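Local coordinates for protein putative ATP binding component of ABC-transporter (Escherichia coli, PDB 2R5O) that probably serves as the ATP-binding component of an ABC transporter for O-antigen polysaccharide export, here its carbohydrate-binding C-terminal domain, at residues A[84-96]-A[138-150]. Residues are numbered along the deposited sequence; the frame is centred on the assembly and turned at random. Where two conformers were deposited one is given.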
ATOM      1  N   PHE A  84      25.503  10.052  21.553  1.00 18.02           N
ATOM      2  CA  PHE A  84      25.541   9.711  20.139  1.00 18.41           C
ATOM      3  C   PHE A  84      25.256  10.978  19.333  1.00 18.35           C
ATOM      4  O   PHE A  84      24.341  11.738  19.668  1.00 19.20           O
ATOM      5  CB  PHE A  84      24.468   8.675  19.793  1.00 18.23           C
ATOM      6  CG  PHE A  84      24.663   7.318  20.430  1.00 18.10           C
ATOM      7  CD1 PHE A  84      25.480   6.366  19.835  1.00 17.56           C
ATOM      8  CD2 PHE A  84      23.976   6.972  21.586  1.00 17.95           C
ATOM      9  CE1 PHE A  84      25.625   5.094  20.394  1.00 18.74           C
ATOM     10  CE2 PHE A  84      24.129   5.720  22.154  1.00 17.03           C
ATOM     11  CZ  PHE A  84      24.951   4.789  21.568  1.00 17.61           C
ATOM     12  N   ASP A  85      25.985  11.165  18.236  1.00 17.97           N
ATOM     13  CA  ASP A  85      25.764  12.320  17.350  1.00 18.35           C
ATOM     14  C   ASP A  85      24.538  12.208  16.435  1.00 17.73           C
ATOM     15  O   ASP A  85      23.950  13.225  16.058  1.00 17.13           O
ATOM     16  CB  ASP A  85      27.002  12.581  16.485  1.00 19.20           C
ATOM     17  CG  ASP A  85      28.224  12.960  17.302  1.00 22.28           C
ATOM     18  OD1 ASP A  85      28.078  13.576  18.384  1.00 24.59           O
ATOM     19  OD2 ASP A  85      29.346  12.650  16.841  1.00 27.00           O
ATOM     20  N   CYS A  86      24.159  10.980  16.061  1.00 16.94           N
ATOM     21  CA  CYS A  86      23.111  10.764  15.075  1.00 17.34           C
ATOM     22  C   CYS A  86      22.358   9.461  15.326  1.00 16.78           C
ATOM     23  O   CYS A  86      22.806   8.387  14.927  1.00 18.94           O
ATOM     24  CB  CYS A  86      23.697  10.773  13.660  1.00 16.63           C
ATOM     25  SG  CYS A  86      22.485  10.592  12.316  1.00 19.65           S
ATOM     26  N   VAL A  87      21.234   9.548  16.018  1.00 15.58           N
ATOM     27  CA  VAL A  87      20.446   8.357  16.344  1.00 14.89           C
ATOM     28  C   VAL A  87      19.289   8.285  15.349  1.00 14.37           C
ATOM     29  O   VAL A  87      18.734   9.313  14.940  1.00 14.82           O
ATOM     30  CB  VAL A  87      19.971   8.302  17.805  1.00 15.22           C
ATOM     31  CG1 VAL A  87      21.182   8.424  18.734  1.00 15.19           C
ATOM     32  CG2 VAL A  87      18.968   9.418  18.145  1.00 16.11           C
ATOM     33  N   VAL A  88      18.923   7.063  14.989  1.00 13.94           N
ATOM     34  CA  VAL A  88      18.021   6.820  13.890  1.00 13.99           C
ATOM     35  C   VAL A  88      17.031   5.741  14.314  1.00 13.51           C
ATOM     36  O   VAL A  88      17.314   4.544  14.250  1.00 14.13           O
ATOM     37  CB  VAL A  88      18.808   6.349  12.662  1.00 14.23           C
ATOM     38  CG1 VAL A  88      17.877   6.058  11.506  1.00 14.46           C
ATOM     39  CG2 VAL A  88      19.832   7.427  12.245  1.00 15.93           C
ATOM     40  N   PRO A  89      15.858   6.161  14.799  1.00 13.46           N
ATOM     41  CA  PRO A  89      14.777   5.223  15.067  1.00 13.76           C
ATOM     42  C   PRO A  89      14.156   4.735  13.776  1.00 13.26           C
ATOM     43  O   PRO A  89      14.168   5.453  12.781  1.00 13.48           O
ATOM     44  CB  PRO A  89      13.774   6.041  15.864  1.00 14.03           C
ATOM     45  CG  PRO A  89      14.052   7.434  15.469  1.00 16.25           C
ATOM     46  CD  PRO A  89      15.512   7.540  15.178  1.00 13.72           C
ATOM     47  N   GLY A  90      13.554   3.556  13.795  1.00 13.70           N
ATOM     48  CA  GLY A  90      12.906   3.027  12.621  1.00 13.77           C
ATOM     49  C   GLY A  90      11.792   2.073  12.942  1.00 13.21           C
ATOM     50  O   GLY A  90      11.682   1.569  14.062  1.00 13.83           O
ATOM     51  N   ILE A  91      11.017   1.770  11.912  1.00 13.18           N
ATOM     52  CA  ILE A  91       9.920   0.821  11.997  1.00 14.10           C
ATOM     53  C   ILE A  91       9.930  -0.119  10.783  1.00 14.10           C
ATOM     54  O   ILE A  91      10.379   0.262   9.681  1.00 14.43           O
ATOM     55  CB  ILE A  91       8.563   1.538  12.045  1.00 14.87           C
ATOM     56  CG1 ILE A  91       8.370   2.524  10.883  1.00 14.96           C
ATOM     57  CG2 ILE A  91       8.356   2.188  13.395  1.00 16.80           C
ATOM     58  CD1 ILE A  91       6.913   2.975  10.799  1.00 16.92           C
ATOM     59  N   LEU A  92       9.377  -1.318  10.983  1.00 14.35           N
ATOM     60  CA  LEU A  92       9.120  -2.306   9.937  1.00 14.33           C
ATOM     61  C   LEU A  92       7.705  -2.842  10.162  1.00 13.72           C
ATOM     62  O   LEU A  92       7.306  -3.056  11.283  1.00 14.22           O
ATOM     63  CB  LEU A  92      10.097  -3.481   9.985  1.00 14.78           C
ATOM     64  CG  LEU A  92      11.592  -3.172  10.043  1.00 15.81           C
ATOM     65  CD1 LEU A  92      12.358  -4.485  10.351  1.00 17.08           C
ATOM     66  CD2 LEU A  92      12.088  -2.573   8.752  1.00 16.48           C
ATOM     67  N   ILE A  93       6.981  -3.085   9.064  1.00 13.95           N
ATOM     68  CA  ILE A  93       5.663  -3.696   9.088  1.00 14.44           C
ATOM     69  C   ILE A  93       5.683  -4.840   8.082  1.00 14.21           C
ATOM     70  O   ILE A  93       6.056  -4.647   6.921  1.00 14.60           O
ATOM     71  CB  ILE A  93       4.552  -2.684   8.764  1.00 15.14           C
ATOM     72  CG1 ILE A  93       4.576  -1.498   9.750  1.00 16.17           C
ATOM     73  CG2 ILE A  93       3.192  -3.377   8.769  1.00 15.55           C
ATOM     74  CD1 ILE A  93       3.593  -0.387   9.411  1.00 16.98           C
ATOM     75  N   LYS A  94       5.238  -6.005   8.538  1.00 14.67           N
ATOM     76  CA  LYS A  94       5.275  -7.229   7.746  1.00 15.45           C
ATOM     77  C   LYS A  94       3.962  -7.980   7.913  1.00 15.77           C
ATOM     78  O   LYS A  94       3.238  -7.797   8.893  1.00 15.68           O
ATOM     79  CB  LYS A  94       6.448  -8.119   8.178  1.00 16.13           C
ATOM     80  CG  LYS A  94       7.798  -7.401   8.121  1.00 17.44           C
ATOM     81  CD  LYS A  94       9.029  -8.248   8.519  1.00 20.23           C
ATOM     82  CE  LYS A  94       9.408  -9.227   7.449  1.00 21.25           C
ATOM     83  NZ  LYS A  94      10.722  -9.846   7.801  1.00 20.00           N
ATOM     84  N   THR A  95       3.636  -8.826   6.940  1.00 15.90           N
ATOM     85  CA  THR A  95       2.522  -9.760   7.108  1.00 17.29           C
ATOM     86  C   THR A  95       2.978 -10.911   8.001  1.00 18.39           C
ATOM     87  O   THR A  95       4.164 -11.089   8.270  1.00 18.21           O
ATOM     88  CB  THR A  95       2.064 -10.388   5.779  1.00 16.82           C
ATOM     89  OG1 THR A  95       3.106 -11.219   5.277  1.00 17.90           O
ATOM     90  CG2 THR A  95       1.632  -9.323   4.754  1.00 17.32           C
ATOM     91  N   LEU A  96       2.034 -11.763   8.401  1.00 19.41           N
ATOM     92  CA  LEU A  96       2.360 -12.977   9.181  1.00 20.12           C
ATOM     93  C   LEU A  96       3.233 -13.956   8.433  1.00 21.40           C
ATOM     94  O   LEU A  96       4.037 -14.622   9.064  1.00 22.22           O
ATOM     95  CB  LEU A  96       1.090 -13.683   9.662  0.65 20.16           C
ATOM     96  CG  LEU A  96       0.147 -12.838  10.525  0.65 18.90           C
ATOM     97  CD1 LEU A  96      -1.052 -13.698  10.907  0.65 21.04           C
ATOM     98  CD2 LEU A  96       0.869 -12.335  11.782  0.65 21.33           C
ATOM     99  N   ASP A 138      -3.945  -9.325  10.206  1.00 15.87           N
ATOM    100  CA  ASP A 138      -2.959  -9.160  11.279  1.00 16.44           C
ATOM    101  C   ASP A 138      -1.584  -8.892  10.660  1.00 15.48           C
ATOM    102  O   ASP A 138      -1.221  -9.507   9.633  1.00 17.21           O
ATOM    103  CB  ASP A 138      -2.882 -10.436  12.129  1.00 17.00           C
ATOM    104  CG  ASP A 138      -4.093 -10.640  13.026  1.00 18.87           C
ATOM    105  OD1 ASP A 138      -4.901  -9.716  13.188  1.00 20.41           O
ATOM    106  OD2 ASP A 138      -4.221 -11.761  13.571  1.00 24.50           O
ATOM    107  N   TYR A 139      -0.825  -8.008  11.287  1.00 14.83           N
ATOM    108  CA  TYR A 139       0.474  -7.598  10.789  1.00 14.69           C
ATOM    109  C   TYR A 139       1.441  -7.533  11.973  1.00 15.09           C
ATOM    110  O   TYR A 139       1.049  -7.416  13.138  1.00 14.98           O
ATOM    111  CB  TYR A 139       0.344  -6.240  10.086  1.00 15.65           C
ATOM    112  CG  TYR A 139      -0.666  -6.284   8.952  1.00 15.67           C
ATOM    113  CD1 TYR A 139      -0.315  -6.730   7.691  1.00 15.47           C
ATOM    114  CD2 TYR A 139      -1.994  -5.953   9.172  1.00 15.10           C
ATOM    115  CE1 TYR A 139      -1.213  -6.803   6.672  1.00 15.61           C
ATOM    116  CE2 TYR A 139      -2.925  -6.009   8.155  1.00 15.33           C
ATOM    117  CZ  TYR A 139      -2.526  -6.449   6.891  1.00 14.86           C
ATOM    118  OH  TYR A 139      -3.416  -6.530   5.852  1.00 15.39           O
ATOM    119  N   LEU A 140       2.723  -7.571  11.645  1.00 14.57           N
ATOM    120  CA  LEU A 140       3.794  -7.557  12.610  1.00 14.27           C
ATOM    121  C   LEU A 140       4.581  -6.279  12.519  1.00 13.68           C
ATOM    122  O   LEU A 140       5.075  -5.915  11.430  1.00 14.20           O
ATOM    123  CB  LEU A 140       4.742  -8.727  12.386  1.00 14.60           C
ATOM    124  CG  LEU A 140       4.114 -10.123  12.400  1.00 15.93           C
ATOM    125  CD1 LEU A 140       5.112 -11.194  12.062  1.00 17.34           C
ATOM    126  CD2 LEU A 140       3.449 -10.406  13.746  1.00 17.47           C
ATOM    127  N   LEU A 141       4.702  -5.588  13.647  1.00 13.60           N
ATOM    128  CA  LEU A 141       5.422  -4.319  13.748  1.00 13.51           C
ATOM    129  C   LEU A 141       6.724  -4.525  14.502  1.00 13.27           C
ATOM    130  O   LEU A 141       6.778  -5.239  15.505  1.00 14.07           O
ATOM    131  CB  LEU A 141       4.552  -3.291  14.489  1.00 13.62           C
ATOM    132  CG  LEU A 141       5.164  -1.933  14.830  1.00 14.41           C
ATOM    133  CD1 LEU A 141       5.491  -1.128  13.601  1.00 14.64           C
ATOM    134  CD2 LEU A 141       4.212  -1.170  15.756  1.00 14.84           C
ATOM    135  N   SER A 142       7.764  -3.854  14.019  1.00 13.49           N
ATOM    136  CA  SER A 142       9.073  -3.745  14.681  1.00 13.64           C
ATOM    137  C   SER A 142       9.407  -2.285  14.960  1.00 13.55           C
ATOM    138  O   SER A 142       9.136  -1.428  14.130  1.00 14.01           O
ATOM    139  CB  SER A 142      10.177  -4.260  13.734  1.00 14.54           C
ATOM    140  OG  SER A 142       9.922  -5.580  13.288  1.00 14.23           O
ATOM    141  N   PHE A 143      10.025  -2.032  16.120  1.00 13.21           N
ATOM    142  CA  PHE A 143      10.624  -0.754  16.433  1.00 13.52           C
ATOM    143  C   PHE A 143      12.120  -0.988  16.621  1.00 14.03           C
ATOM    144  O   PHE A 143      12.498  -1.963  17.297  1.00 14.72           O
ATOM    145  CB  PHE A 143      10.093  -0.163  17.728  1.00 14.17           C
ATOM    146  CG  PHE A 143       8.732   0.488  17.661  1.00 13.44           C
ATOM    147  CD1 PHE A 143       8.527   1.616  16.926  1.00 14.53           C
ATOM    148  CD2 PHE A 143       7.686   0.005  18.422  1.00 13.65           C
ATOM    149  CE1 PHE A 143       7.338   2.281  16.970  1.00 15.40           C
ATOM    150  CE2 PHE A 143       6.461   0.642  18.440  1.00 14.32           C
ATOM    151  CZ  PHE A 143       6.291   1.792  17.707  1.00 14.26           C
ATOM    152  N   GLY A 144      12.964  -0.115  16.092  1.00 13.34           N
ATOM    153  CA  GLY A 144      14.401  -0.213  16.262  1.00 13.68           C
ATOM    154  C   GLY A 144      15.036   1.131  16.510  1.00 13.56           C
ATOM    155  O   GLY A 144      14.487   2.164  16.128  1.00 13.37           O
ATOM    156  N   ILE A 145      16.210   1.121  17.151  1.00 14.03           N
ATOM    157  CA  ILE A 145      17.046   2.323  17.323  1.00 14.15           C
ATOM    158  C   ILE A 145      18.482   1.948  16.936  1.00 14.18           C
ATOM    159  O   ILE A 145      19.010   0.933  17.395  1.00 14.02           O
ATOM    160  CB  ILE A 145      16.921   2.933  18.770  1.00 16.31           C
ATOM    161  CG1 ILE A 145      17.690   4.244  18.913  1.00 15.42           C
ATOM    162  CG2 ILE A 145      17.319   1.970  19.819  1.00 16.35           C
ATOM    163  CD1 ILE A 145      17.045   5.411  18.201  1.00 16.35           C
ATOM    164  N   SER A 146      19.084   2.782  16.091  1.00 14.63           N
ATOM    165  CA  SER A 146      20.440   2.627  15.603  1.00 14.43           C
ATOM    166  C   SER A 146      21.144   3.951  15.679  1.00 14.78           C
ATOM    167  O   SER A 146      20.524   4.966  15.971  1.00 14.60           O
ATOM    168  CB  SER A 146      20.408   2.100  14.164  1.00 15.35           C
ATOM    169  OG  SER A 146      19.614   0.916  14.065  1.00 15.45           O
ATOM    170  N   ALA A 147      22.446   3.951  15.447  1.00 14.89           N
ATOM    171  CA  ALA A 147      23.209   5.197  15.465  1.00 14.83           C
ATOM    172  C   ALA A 147      24.319   5.176  14.434  1.00 15.33           C
ATOM    173  O   ALA A 147      24.941   4.152  14.195  1.00 16.73           O
ATOM    174  CB  ALA A 147      23.799   5.445  16.829  1.00 15.86           C
ATOM    175  N   GLY A 148      24.580   6.336  13.841  1.00 16.08           N
ATOM    176  CA  GLY A 148      25.706   6.510  12.923  1.00 17.39           C
ATOM    177  C   GLY A 148      25.322   7.261  11.661  1.00 19.08           C
ATOM    178  O   GLY A 148      24.534   8.206  11.712  1.00 21.27           O
ATOM    179  N   ASN A 149      25.917   6.860  10.542  1.00 19.25           N
ATOM    180  CA  ASN A 149      25.604   7.413   9.219  1.00 20.81           C
ATOM    181  C   ASN A 149      24.625   6.467   8.530  1.00 20.72           C
ATOM    182  O   ASN A 149      24.987   5.345   8.202  1.00 20.08           O
ATOM    183  CB  ASN A 149      26.898   7.530   8.395  0.65 21.37           C
ATOM    184  CG  ASN A 149      27.986   8.354   9.097  0.65 24.10           C
ATOM    185  OD1 ASN A 149      29.163   7.967   9.117  0.65 27.67           O
ATOM    186  ND2 ASN A 149      27.597   9.489   9.671  0.65 27.26           N
ATOM    187  N   PRO A 150      23.357   6.875   8.354  1.00 22.67           N
ATOM    188  CA  PRO A 150      22.312   5.898   7.925  1.00 22.79           C
ATOM    189  C   PRO A 150      22.560   5.117   6.612  1.00 22.69           C
ATOM    190  O   PRO A 150      22.158   3.956   6.460  1.00 24.02           O
ATOM    191  CB  PRO A 150      21.031   6.736   7.865  1.00 23.51           C
ATOM    192  CG  PRO A 150      21.426   8.169   8.171  1.00 24.24           C
ATOM    193  CD  PRO A 150      22.827   8.220   8.633  1.00 23.49           C
TER
HETATM  194  O   HOH W   1      16.992   1.823  13.707  1.00 19.25           O
HETATM  195  O   HOH W   2      -0.659 -10.937   7.520  1.00 23.50           O
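V88, G90, L92 and K94 each trade a pair of backbone hydrogen bonds with S146, G144, S142 and L140, so strands 86-95 and 138-147 run antiparallel in unbroken register. The straightest bond is L140 N to K94 O, 2.8 Å at 174°. Beyond the far end, G148 N still reaches C86 O at 2.9 Å, just where the chain turns a corner. Water enters twice: one molecule joins V88 O to S146 OG, and another donates to D138 O while accepting from L96 N.

V87, P89, I91 and I93 share one face with L141, F143, I145 and A147, all of them buried. I91 and F143 lie side by side; the isoleucine's chi1 of 54° puts CG1 between N and the carbonyl carbon, leaving CG2 as the branch that meets F143 CD1, at 3.6 Å. The CD1 methyl of L141 touches I93 CG1 at 4.0 Å, and that of I145 lies 4.0 Å from P89 CD. On the other face, L92 CB meets S142 CB at 3.8 Å, while S142 OG is hydrogen-bonded to D162 N and K94 NZ to Y161 OH, both on strand 153-169.

Such a ladder, with an apolar face of valine, isoleucine, leucine and phenylalanine, is characteristic of a sheet in the immunoglobulin-fold β-sandwich of this Wzt C-terminal domain.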